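Local structure of D-xylonate dehydratase (Caulobacter crescentus, 5OYN) at residues S20-W23 with F24-D28; M246-K249 with T250-I254; T362-E365 with N366-R370; S373-V377 with I378-H382; T561-P564 with W565-I568. The protein catalyses the dehydration of D-xylonate to 2-dehydro-3-deoxy-D-arabinonate, and of D-gluconate in a similar way, with a [2Fe-2S] cluster and a magnesium ion as cofactors. All blocks are in the same frame, centred on the assembly; numbering follows the deposited sequence.

Contact 1. Residues S20-W23 with F24-D28; sequences SRDW and FDNPD
Phe24 lays one face of its ring against the CB of Trp23, a CH-pi contact in which that carbon sits 4.3 Å from the ring centroid and 27° off the normal; the nearest ring atom, CD1 of Phe24, is 3.8 Å from CB of Trp23. The indole itself swings away from the 24-28 segment, toward Tyr36 of its own chain; Cys103 O of the second subunit takes its NE1, and Arg105 of that subunit makes a cation-pi contact. Both residues belong to the last turn of the short helix 21-24. Phe24 N donates to Ser20 O at 3.2 Å, in the carbonyl plane, and Ser20 O also takes Trp23 N at 2.7 Å. One step on, Asp25 N reaches Arg21 O at 2.8 Å, and Asp25 is where the backbone leaves helical angles. Asp22, on the helix, and Asn26, just past its end, lie alongside each other. Each has CG anti to its backbone N (chi1 -170° and -171°), which sends both side chains the same way, and OD1 of Asp22 comes 2.8 Å from ND2 of Asn26 with carboxylate and amide nearly perpendicular. The other carboxylate oxygen of Asp22 pairs with Arg105 of the second subunit, while Asn26 OD1 accepts from His29 N.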
# COMPACT_ATOMS: atom_id res chain seq x y z
N SER A 20 -27.81 6.00 3.01
CA SER A 20 -26.88 5.68 4.08
C SER A 20 -27.48 6.01 5.43
O SER A 20 -27.38 5.22 6.38
CB SER A 20 -25.55 6.42 3.87
OG SER A 20 -25.73 7.74 3.40
N ARG A 21 -28.15 7.17 5.54
CA ARG A 21 -28.74 7.59 6.81
C ARG A 21 -29.72 6.57 7.37
O ARG A 21 -29.97 6.58 8.57
CB ARG A 21 -29.43 8.94 6.66
CG ARG A 21 -28.50 10.07 6.20
CD ARG A 21 -27.42 10.38 7.24
NE ARG A 21 -26.06 10.10 6.75
CZ ARG A 21 -24.96 10.20 7.49
NH1 ARG A 21 -25.04 10.60 8.76
NH2 ARG A 21 -23.76 9.94 6.96
N ASP A 22 -30.27 5.68 6.54
CA ASP A 22 -31.14 4.67 7.12
C ASP A 22 -30.37 3.63 7.93
O ASP A 22 -30.98 2.89 8.71
CB ASP A 22 -31.96 3.98 6.04
CG ASP A 22 -33.05 3.09 6.62
OD1 ASP A 22 -34.02 3.62 7.22
OD2 ASP A 22 -32.92 1.85 6.52
N TRP A 23 -29.05 3.54 7.75
CA TRP A 23 -28.22 2.70 8.60
C TRP A 23 -27.69 3.47 9.80
O TRP A 23 -27.75 3.00 10.93
CB TRP A 23 -27.04 2.13 7.81
CG TRP A 23 -27.29 0.92 6.96
CD1 TRP A 23 -26.91 -0.36 7.23
CD2 TRP A 23 -27.90 0.89 5.67
NE1 TRP A 23 -27.28 -1.19 6.21
CE2 TRP A 23 -27.89 -0.45 5.23
CE3 TRP A 23 -28.48 1.87 4.84
CZ2 TRP A 23 -28.42 -0.84 4.01
CZ3 TRP A 23 -29.01 1.47 3.61
CH2 TRP A 23 -28.98 0.13 3.21
N PHE A 24 -27.18 4.68 9.54
CA PHE A 24 -26.36 5.41 10.50
C PHE A 24 -27.14 6.44 11.30
O PHE A 24 -26.60 6.96 12.29
CB PHE A 24 -25.20 6.09 9.77
CG PHE A 24 -24.26 5.12 9.08
CD1 PHE A 24 -24.08 3.83 9.57
CD2 PHE A 24 -23.56 5.51 7.94
CE1 PHE A 24 -23.23 2.95 8.94
CE2 PHE A 24 -22.70 4.62 7.30
CZ PHE A 24 -22.53 3.34 7.80
N ASP A 25 -28.37 6.75 10.92
CA ASP A 25 -29.22 7.66 11.68
C ASP A 25 -30.68 7.25 11.53
O ASP A 25 -31.55 8.04 11.18
CB ASP A 25 -28.99 9.11 11.24
CG ASP A 25 -29.75 10.10 12.09
OD1 ASP A 25 -29.62 10.06 13.34
OD2 ASP A 25 -30.49 10.93 11.51
N ASN A 26 -30.96 5.97 11.79
CA ASN A 26 -32.31 5.45 11.62
C ASN A 26 -33.22 6.00 12.71
O ASN A 26 -32.89 5.89 13.90
CB ASN A 26 -32.31 3.92 11.65
CG ASN A 26 -33.65 3.33 11.27
OD1 ASN A 26 -34.32 2.72 12.10
ND2 ASN A 26 -34.04 3.51 10.01
N PRO A 27 -34.38 6.58 12.34
CA PRO A 27 -35.28 7.17 13.35
C PRO A 27 -35.86 6.15 14.32
O PRO A 27 -35.78 6.33 15.54
CB PRO A 27 -36.38 7.82 12.50
CG PRO A 27 -36.29 7.14 11.16
CD PRO A 27 -34.87 6.76 10.96
N ASP A 28 -36.43 5.08 13.78
CA ASP A 28 -37.15 4.11 14.62
C ASP A 28 -36.20 3.32 15.51
O ASP A 28 -36.34 3.32 16.74
CB ASP A 28 -37.97 3.18 13.73
CG ASP A 28 -38.64 3.92 12.59
OD1 ASP A 28 -38.73 3.35 11.48
OD2 ASP A 28 -39.07 5.07 12.82

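Contact 2. Residues M246-K249 with T250-I254; sequences MAYK and TGQRI
Gln252 turns back along its helix toward Tyr248, one turn earlier. Its CB sits 3.5 Å from Lys249 O. From CG outward the chain is extended, with chi2 at 173°, and this carries the amide past the tyrosine ring: CD is 3.7 Å from Tyr248 CE2. OE1 comes down obliquely beside the same ring, close to CE2, and Lys249 CG is 4.0 Å from it. NE2 ends 3.4 Å from Tyr248 OH, but the angle is too poor for a hydrogen bond. Both of these atoms have partners elsewhere: NE2 binds Glu48 of the third subunit, and the phenol binds Asp86. The amide and ring planes are turned 50° apart, so this is a slanting contact and not a stack.

Along the backbone, Gln252 N gives a straight bond to Tyr248 O at 3.0 Å, and Arg253 N repeats the pattern to Lys249 O at 2.9 Å. Met246 O is gripped twice by Thr250, from opposite faces of its plane: by the amide N, and by OG1 at 2.9 Å. With OG1 beside the backbone N (chi1 -60°), the buried hydroxyl folds back onto the preceding turn.

Ala247, Thr250 and Ile254 face inward onto strands 155-159 and 130-135, while Tyr248 and Gln252 lean on helix 73-87. The arrangement is that of the middle of a long helix, 241-259, packed on the parallel sheet of an alpha/beta domain, with its other side meeting helix 73-87 and the third subunit.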
# COMPACT_ATOMS: atom_id res chain seq x y z
N MET A 246 -7.39 12.48 -13.84
CA MET A 246 -8.77 12.16 -14.17
C MET A 246 -9.42 11.39 -13.03
O MET A 246 -10.60 11.59 -12.73
CB MET A 246 -8.83 11.38 -15.47
CG MET A 246 -10.18 10.79 -15.77
SD MET A 246 -11.33 12.08 -16.31
CE MET A 246 -10.47 12.79 -17.71
N ALA A 247 -8.66 10.52 -12.38
CA ALA A 247 -9.24 9.74 -11.29
C ALA A 247 -9.65 10.66 -10.14
O ALA A 247 -10.69 10.45 -9.52
CB ALA A 247 -8.25 8.67 -10.82
N TYR A 248 -8.85 11.69 -9.87
CA TYR A 248 -9.21 12.68 -8.87
C TYR A 248 -10.49 13.41 -9.24
O TYR A 248 -11.44 13.47 -8.45
CB TYR A 248 -8.06 13.68 -8.69
CG TYR A 248 -8.35 14.80 -7.74
CD1 TYR A 248 -8.27 14.61 -6.35
CD2 TYR A 248 -8.66 16.06 -8.20
CE1 TYR A 248 -8.52 15.65 -5.46
CE2 TYR A 248 -8.91 17.10 -7.33
CZ TYR A 248 -8.83 16.90 -5.96
OH TYR A 248 -9.09 17.95 -5.12
N LYS A 249 -10.55 13.98 -10.45
CA LYS A 249 -11.73 14.75 -10.85
C LYS A 249 -12.98 13.88 -10.87
O LYS A 249 -14.07 14.35 -10.54
CB LYS A 249 -11.49 15.42 -12.19
CG LYS A 249 -10.70 16.73 -12.00
CD LYS A 249 -9.77 17.01 -13.17
CE LYS A 249 -8.83 18.18 -12.86
NZ LYS A 249 -7.54 18.19 -13.67
N THR A 250 -12.84 12.60 -11.21
CA THR A 250 -13.98 11.70 -11.12
C THR A 250 -14.45 11.55 -9.68
O THR A 250 -15.65 11.46 -9.41
CB THR A 250 -13.64 10.35 -11.73
OG1 THR A 250 -13.29 10.53 -13.11
CG2 THR A 250 -14.83 9.43 -11.63
N GLY A 251 -13.51 11.56 -8.73
CA GLY A 251 -13.91 11.46 -7.33
C GLY A 251 -14.64 12.70 -6.85
O GLY A 251 -15.62 12.61 -6.11
N GLN A 252 -14.16 13.87 -7.27
CA GLN A 252 -14.90 15.11 -7.04
C GLN A 252 -16.30 15.05 -7.65
O GLN A 252 -17.29 15.39 -6.99
CB GLN A 252 -14.13 16.28 -7.64
CG GLN A 252 -13.33 17.03 -6.63
CD GLN A 252 -12.46 18.05 -7.28
OE1 GLN A 252 -12.19 17.97 -8.48
NE2 GLN A 252 -12.00 19.02 -6.50
N ARG A 253 -16.40 14.61 -8.90
CA ARG A 253 -17.67 14.71 -9.59
C ARG A 253 -18.72 13.78 -9.00
O ARG A 253 -19.92 14.08 -9.08
CB ARG A 253 -17.48 14.40 -11.07
CG ARG A 253 -18.72 14.57 -11.90
CD ARG A 253 -19.32 15.95 -11.67
NE ARG A 253 -20.61 16.08 -12.32
CZ ARG A 253 -21.40 17.14 -12.22
NH1 ARG A 253 -21.02 18.18 -11.49
NH2 ARG A 253 -22.57 17.16 -12.85
N ILE A 254 -18.32 12.66 -8.40
CA ILE A 254 -19.33 11.68 -8.02
C ILE A 254 -20.10 12.16 -6.81
O ILE A 254 -21.26 11.76 -6.61
CB ILE A 254 -18.70 10.29 -7.79
CG1 ILE A 254 -19.78 9.20 -7.65
CG2 ILE A 254 -17.81 10.28 -6.55
CD1 ILE A 254 -20.94 9.29 -8.62

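Contact 3. Residues T362-E365 with N366-R370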
# COMPACT_ATOMS: atom_id res chain seq x y z
N THR A 362 -24.33 19.11 -21.51
CA THR A 362 -24.87 18.23 -22.54
C THR A 362 -23.72 17.74 -23.41
O THR A 362 -22.66 18.36 -23.47
CB THR A 362 -25.93 18.94 -23.39
OG1 THR A 362 -25.38 20.10 -24.02
CG2 THR A 362 -27.10 19.36 -22.53
N MET A 363 -23.96 16.60 -24.08
CA MET A 363 -22.94 16.06 -24.97
C MET A 363 -22.35 17.15 -25.85
O MET A 363 -21.13 17.38 -25.84
CB MET A 363 -23.51 14.93 -25.83
CG MET A 363 -22.42 14.09 -26.52
SD MET A 363 -21.36 13.12 -25.39
CE MET A 363 -19.81 13.89 -25.74
N SER A 364 -23.21 17.88 -26.58
CA SER A 364 -22.73 18.96 -27.43
C SER A 364 -21.89 19.96 -26.65
O SER A 364 -20.83 20.39 -27.11
CB SER A 364 -23.90 19.68 -28.10
OG SER A 364 -23.52 21.00 -28.46
N GLU A 365 -22.36 20.37 -25.46
CA GLU A 365 -21.59 21.32 -24.66
C GLU A 365 -20.22 20.75 -24.31
O GLU A 365 -19.22 21.47 -24.35
CB GLU A 365 -22.38 21.70 -23.40
CG GLU A 365 -23.45 22.78 -23.63
CD GLU A 365 -24.40 22.96 -22.43
OE1 GLU A 365 -24.74 21.97 -21.75
OE2 GLU A 365 -24.83 24.11 -22.18
N ASN A 366 -20.16 19.44 -24.00
CA ASN A 366 -18.89 18.79 -23.68
C ASN A 366 -17.94 18.84 -24.86
O ASN A 366 -16.72 18.97 -24.68
CB ASN A 366 -19.11 17.33 -23.26
CG ASN A 366 -19.81 17.21 -21.94
OD1 ASN A 366 -19.79 18.14 -21.14
ND2 ASN A 366 -20.46 16.07 -21.70
N LEU A 367 -18.47 18.73 -26.07
CA LEU A 367 -17.67 18.50 -27.27
C LEU A 367 -17.12 19.77 -27.88
O LEU A 367 -16.30 19.68 -28.81
CB LEU A 367 -18.51 17.75 -28.30
CG LEU A 367 -18.69 16.30 -27.89
CD1 LEU A 367 -19.56 15.54 -28.85
CD2 LEU A 367 -17.34 15.68 -27.80
N GLN A 368 -17.52 20.95 -27.40
CA GLN A 368 -16.99 22.18 -27.97
C GLN A 368 -15.49 22.26 -27.75
O GLN A 368 -15.00 22.12 -26.63
CB GLN A 368 -17.69 23.39 -27.35
CG GLN A 368 -19.18 23.46 -27.68
CD GLN A 368 -19.45 23.23 -29.17
OE1 GLN A 368 -20.15 22.27 -29.55
NE2 GLN A 368 -18.88 24.10 -30.01
N GLY A 369 -14.75 22.45 -28.85
CA GLY A 369 -13.32 22.55 -28.79
C GLY A 369 -12.59 21.25 -29.06
O GLY A 369 -11.37 21.27 -29.21
N ARG A 370 -13.31 20.14 -29.16
CA ARG A 370 -12.70 18.82 -29.22
C ARG A 370 -12.30 18.38 -30.62
O ARG A 370 -12.13 17.18 -30.85
CB ARG A 370 -13.63 17.77 -28.61
CG ARG A 370 -13.82 17.87 -27.09
CD ARG A 370 -12.60 18.41 -26.39
NE ARG A 370 -12.82 18.45 -24.95
CZ ARG A 370 -12.12 17.74 -24.06
NH1 ARG A 370 -11.16 16.92 -24.45
NH2 ARG A 370 -12.42 17.85 -22.77
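Thr362 holds the start of this short helix with all three of its polar atoms. Its carbonyl O accepts Asn366 N at 2.8 Å, almost straight on, while its N and OG1 both close on a single carboxylate oxygen, Glu365 OE1. The two come to that oxygen differently: Thr362 N, at 2.9 Å, uses the lone pair anti to the other oxygen, whereas OG1 meets it from above the carboxylate plane, at 3.0 Å. In return Glu365 N makes a weak bond to Thr362 OG1. This exchange is a capping box, with Thr362 as the N-cap of helix 363-367.

One residue on, Leu367 N donates to Met363 O at 3.0 Å. The methionine chain leaves with CG anti to its backbone N (chi1 -165°), then bends at chi2 and chi3 and brings CE back across the leucine, 3.4 Å from Leu367 CG. Leu342 of helix 337-347 packs against both.

Asn366 CG is 3.4 Å from Thr362 O, and the side-chain amide is bonded at both ends, OD1 to Thr359 and ND2 to Thr357. Replacing Asn366 with an alanine would probably leave the hydroxyls of Thr357 and Thr359 without this partner and weaken the tie between that loop and the helix.

Leu367 to Arg370 form a type II turn, closed by Arg370 N to Leu367 O at 3.0 Å. Gly369 takes the turn's positive phi, 95°, where a side chain would press on the carbonyl O of Gln368.

Contact 4. Residues S373-V377 with I378-H382; sequences SDREV and IFPYH
Asp374 O takes two backbone donors, Ile378 N at 3.1 Å with an almost linear N-H (174°) and Val377 N at 3.0 Å, and so ties the bend between the two segments. Its side chain does a separate job: OD1 accepts Glu376 N at 3.2 Å, on the anti side and somewhat out of the carboxylate plane, which makes an Asx turn. OD2 is engaged as well, by Arg331 and by Asn170 of the fourth subunit. Arg331 also takes Glu376 OE1, in a salt bridge.

Arg375 bends at chi2 (-74°) and runs forward alongside the 378-382 segment. Its NH1 gives Ile378 O only a weak bond, at 3.4 Å; the stronger partners of the guanidinium are Glu344 at NH1 and Glu371 at NH2. One face of the guanidinium lies under Pro380, whose CB stands 3.6 Å above the plane, offset toward the rim. A leucine in place of Arg375 would probably leave Glu344 and Glu371 without their shared cation and Pro380 without the flat group beneath it.

The Phe379 ring turns its edge to Glu376 O, 3.3 Å from CE1; Arg375 O is as near CD1 but oblique to the ring. Glu376 O has its true donor in Asn320 ND2.

The irregular chain here drapes over two helices: Val377 and Ile378 rest on Ala335 at the end of helix 329-335, and Ile378 and Pro380 touch Ala340 and Glu344 of helix 337-347.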
# COMPACT_ATOMS: atom_id res chain seq x y z
N SER A 373 -6.36 16.92 -33.10
CA SER A 373 -5.10 17.61 -33.32
C SER A 373 -4.15 16.80 -34.18
O SER A 373 -3.07 17.31 -34.53
CB SER A 373 -4.42 17.93 -31.99
OG SER A 373 -4.62 16.88 -31.04
N ASP A 374 -4.50 15.57 -34.55
CA ASP A 374 -3.64 14.71 -35.36
C ASP A 374 -4.49 14.10 -36.48
O ASP A 374 -5.12 13.06 -36.30
CB ASP A 374 -2.99 13.64 -34.50
CG ASP A 374 -1.72 13.10 -35.11
OD1 ASP A 374 -1.58 13.16 -36.35
OD2 ASP A 374 -0.85 12.61 -34.34
N ARG A 375 -4.48 14.74 -37.65
CA ARG A 375 -5.27 14.18 -38.74
C ARG A 375 -4.65 12.92 -39.33
O ARG A 375 -5.27 12.31 -40.21
CB ARG A 375 -5.50 15.24 -39.81
CG ARG A 375 -6.52 16.34 -39.43
CD ARG A 375 -7.97 15.83 -39.46
NE ARG A 375 -8.93 16.84 -39.00
CZ ARG A 375 -10.17 16.56 -38.58
NH1 ARG A 375 -10.61 15.31 -38.54
NH2 ARG A 375 -10.96 17.54 -38.17
N GLU A 376 -3.46 12.51 -38.87
CA GLU A 376 -2.90 11.21 -39.23
C GLU A 376 -3.62 10.07 -38.52
O GLU A 376 -3.52 8.91 -38.95
CB GLU A 376 -1.40 11.16 -38.87
CG GLU A 376 -0.39 11.22 -40.04
CD GLU A 376 1.09 11.48 -39.58
OE1 GLU A 376 1.44 11.23 -38.40
OE2 GLU A 376 1.89 11.96 -40.42
N VAL A 377 -4.35 10.39 -37.46
CA VAL A 377 -4.86 9.41 -36.52
C VAL A 377 -6.38 9.42 -36.49
O VAL A 377 -7.02 8.37 -36.52
CB VAL A 377 -4.29 9.65 -35.10
CG1 VAL A 377 -4.73 8.56 -34.13
CG2 VAL A 377 -2.79 9.78 -35.15
N ILE A 378 -6.97 10.61 -36.42
CA ILE A 378 -8.41 10.77 -36.48
C ILE A 378 -8.74 11.53 -37.76
O ILE A 378 -8.53 12.74 -37.85
CB ILE A 378 -8.96 11.48 -35.24
CG1 ILE A 378 -8.66 10.61 -34.02
CG2 ILE A 378 -10.44 11.75 -35.43
CD1 ILE A 378 -9.00 11.27 -32.70
N PHE A 379 -9.24 10.80 -38.76
CA PHE A 379 -9.48 11.37 -40.08
C PHE A 379 -10.73 12.25 -40.08
O PHE A 379 -11.64 12.07 -39.25
CB PHE A 379 -9.62 10.26 -41.11
CG PHE A 379 -8.31 9.73 -41.59
CD1 PHE A 379 -7.22 9.64 -40.72
CD2 PHE A 379 -8.15 9.31 -42.89
CE1 PHE A 379 -6.00 9.15 -41.16
CE2 PHE A 379 -6.94 8.82 -43.34
CZ PHE A 379 -5.86 8.74 -42.47
N PRO A 380 -10.79 13.22 -41.00
CA PRO A 380 -12.02 14.01 -41.15
C PRO A 380 -13.13 13.16 -41.73
O PRO A 380 -12.89 12.27 -42.55
CB PRO A 380 -11.60 15.15 -42.09
CG PRO A 380 -10.45 14.61 -42.85
CD PRO A 380 -9.75 13.61 -41.97
N TYR A 381 -14.35 13.42 -41.26
CA TYR A 381 -15.51 12.64 -41.67
C TYR A 381 -15.63 12.52 -43.19
O TYR A 381 -15.91 11.44 -43.71
CB TYR A 381 -16.78 13.28 -41.10
CG TYR A 381 -18.01 12.41 -41.16
CD1 TYR A 381 -18.71 12.23 -42.35
CD2 TYR A 381 -18.49 11.78 -40.02
CE1 TYR A 381 -19.84 11.44 -42.40
CE2 TYR A 381 -19.62 10.99 -40.06
CZ TYR A 381 -20.29 10.82 -41.26
OH TYR A 381 -21.42 10.04 -41.30
N HIS A 382 -15.39 13.62 -43.91
CA HIS A 382 -15.66 13.60 -45.35
C HIS A 382 -14.52 13.01 -46.16
O HIS A 382 -14.77 12.47 -47.24
CB HIS A 382 -16.01 15.00 -45.84
CG HIS A 382 -17.40 15.39 -45.47
ND1 HIS A 382 -18.48 14.54 -45.63
CD2 HIS A 382 -17.90 16.51 -44.89
CE1 HIS A 382 -19.57 15.12 -45.19
NE2 HIS A 382 -19.25 16.32 -44.74

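Contact 5. Residues T561-P564 with W565-I568; sequences TMTP and WQEI
A chi1 of 71° places Thr563 OG1 between its own backbone N and carbonyl carbon, turned to meet Gln566 N, and a chi1 of -74° with an extended chi2 sends the Gln566 side chain back past Thr563 toward Met562. OG1 accepts Gln566 N at 3.1 Å, and CG of Gln566 passes 3.2 Å from that same oxygen. The glutamine crosses the threonine at a slant and delivers OE1 to Met562 N at 3.0 Å; the donor stands well above the amide plane, not on a lone pair. Met562 CB lies 3.4 Å from the same OE1.

Thr563 is the N-cap of helix 564-572, and Pro564, which has no N-H to give, opens the first turn behind it. Thr563 O then accepts Glu567 N at 3.2 Å, close to the carbonyl direction, and more weakly Gln566 N. The glutamine's reach to Met562, one residue ahead of the cap, fastens the incoming loop to the helix. Thr561 adds its methyl: CG2 lies against the first turn, 3.3 Å from Glu567 N and 3.9 Å from Glu567 CB, while its OG1 bonds Arg570.

Ile568 N makes a weak bond to Pro564 O, and its CD1 is 3.6 Å from that oxygen; the side chain also packs on Phe584 of the second subunit. That subunit also takes Thr563 OG1 through Glu121, and Glu567 OE2 through Lys587 and Tyr588. Trp565 faces inward onto helix 109-125, with NE1 given to Leu110 O.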
# COMPACT_ATOMS: atom_id res chain seq x y z
N THR A 561 -22.52 -29.49 -18.81
CA THR A 561 -22.29 -28.45 -17.81
C THR A 561 -21.25 -28.92 -16.80
O THR A 561 -21.22 -30.10 -16.42
CB THR A 561 -23.61 -28.11 -17.14
OG1 THR A 561 -24.52 -27.59 -18.13
CG2 THR A 561 -23.42 -27.08 -16.00
N MET A 562 -20.38 -28.00 -16.38
CA MET A 562 -19.21 -28.34 -15.57
C MET A 562 -19.19 -27.72 -14.18
O MET A 562 -18.65 -28.35 -13.26
CB MET A 562 -17.92 -27.92 -16.30
CG MET A 562 -17.68 -28.67 -17.60
SD MET A 562 -17.61 -30.46 -17.39
CE MET A 562 -17.84 -31.01 -19.10
N THR A 563 -19.74 -26.53 -14.00
CA THR A 563 -19.66 -25.82 -12.73
C THR A 563 -21.04 -25.35 -12.31
O THR A 563 -21.90 -25.13 -13.15
CB THR A 563 -18.74 -24.58 -12.82
OG1 THR A 563 -19.38 -23.57 -13.62
CG2 THR A 563 -17.38 -24.93 -13.43
N PRO A 564 -21.26 -25.18 -11.01
CA PRO A 564 -22.53 -24.58 -10.56
C PRO A 564 -22.93 -23.34 -11.35
O PRO A 564 -24.11 -23.19 -11.68
CB PRO A 564 -22.27 -24.26 -9.08
CG PRO A 564 -21.27 -25.29 -8.65
CD PRO A 564 -20.44 -25.66 -9.87
N TRP A 565 -22.00 -22.43 -11.66
CA TRP A 565 -22.43 -21.21 -12.32
C TRP A 565 -22.84 -21.49 -13.76
O TRP A 565 -23.73 -20.81 -14.30
CB TRP A 565 -21.34 -20.14 -12.25
CG TRP A 565 -21.64 -18.95 -13.07
CD1 TRP A 565 -20.94 -18.50 -14.15
CD2 TRP A 565 -22.74 -18.04 -12.90
NE1 TRP A 565 -21.53 -17.37 -14.68
CE2 TRP A 565 -22.63 -17.06 -13.92
CE3 TRP A 565 -23.80 -17.95 -11.99
CZ2 TRP A 565 -23.55 -16.02 -14.06
CZ3 TRP A 565 -24.71 -16.90 -12.13
CH2 TRP A 565 -24.58 -15.95 -13.16
N GLN A 566 -22.23 -22.49 -14.39
CA GLN A 566 -22.59 -22.80 -15.77
C GLN A 566 -24.02 -23.33 -15.86
O GLN A 566 -24.75 -23.02 -16.81
CB GLN A 566 -21.60 -23.80 -16.36
CG GLN A 566 -20.25 -23.20 -16.69
CD GLN A 566 -19.28 -24.25 -17.17
OE1 GLN A 566 -19.68 -25.32 -17.62
NE2 GLN A 566 -17.98 -23.95 -17.08
N GLU A 567 -24.45 -24.13 -14.87
CA GLU A 567 -25.84 -24.57 -14.83
C GLU A 567 -26.79 -23.37 -14.77
O GLU A 567 -27.76 -23.30 -15.54
CB GLU A 567 -26.07 -25.50 -13.64
CG GLU A 567 -27.56 -25.74 -13.37
CD GLU A 567 -27.87 -27.15 -12.90
OE1 GLU A 567 -29.04 -27.39 -12.49
OE2 GLU A 567 -26.96 -28.01 -12.93
N ILE A 568 -26.52 -22.42 -13.87
CA ILE A 568 -27.35 -21.23 -13.80
C ILE A 568 -27.28 -20.46 -15.11
O ILE A 568 -28.31 -20.06 -15.66
CB ILE A 568 -26.93 -20.33 -12.63
CG1 ILE A 568 -27.27 -21.00 -11.30
CG2 ILE A 568 -27.59 -18.97 -12.76
CD1 ILE A 568 -26.27 -20.68 -10.22

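In the fold
Contacts 1 and 5 are the most buried and both meet the second subunit, although their centres are 39 Å apart and they use different means: an aromatic helix end in contact 1, a threonine cap in contact 5. Contact 2 sits mid-helix against the parallel sheet and reaches the third subunit. Contacts 3 and 4 adjoin in sequence and share helix 337-347 as their floor, yet differ in chemistry: contact 3, untouched by another chain, is a capped helix start with an apolar pair, whereas contact 4 is an irregular stretch whose charged side chains pair with residues outside it and which meets the fourth subunit. Contacts 3 and 5 both begin helices with a threonine cap, on opposite sides of the chain's centre.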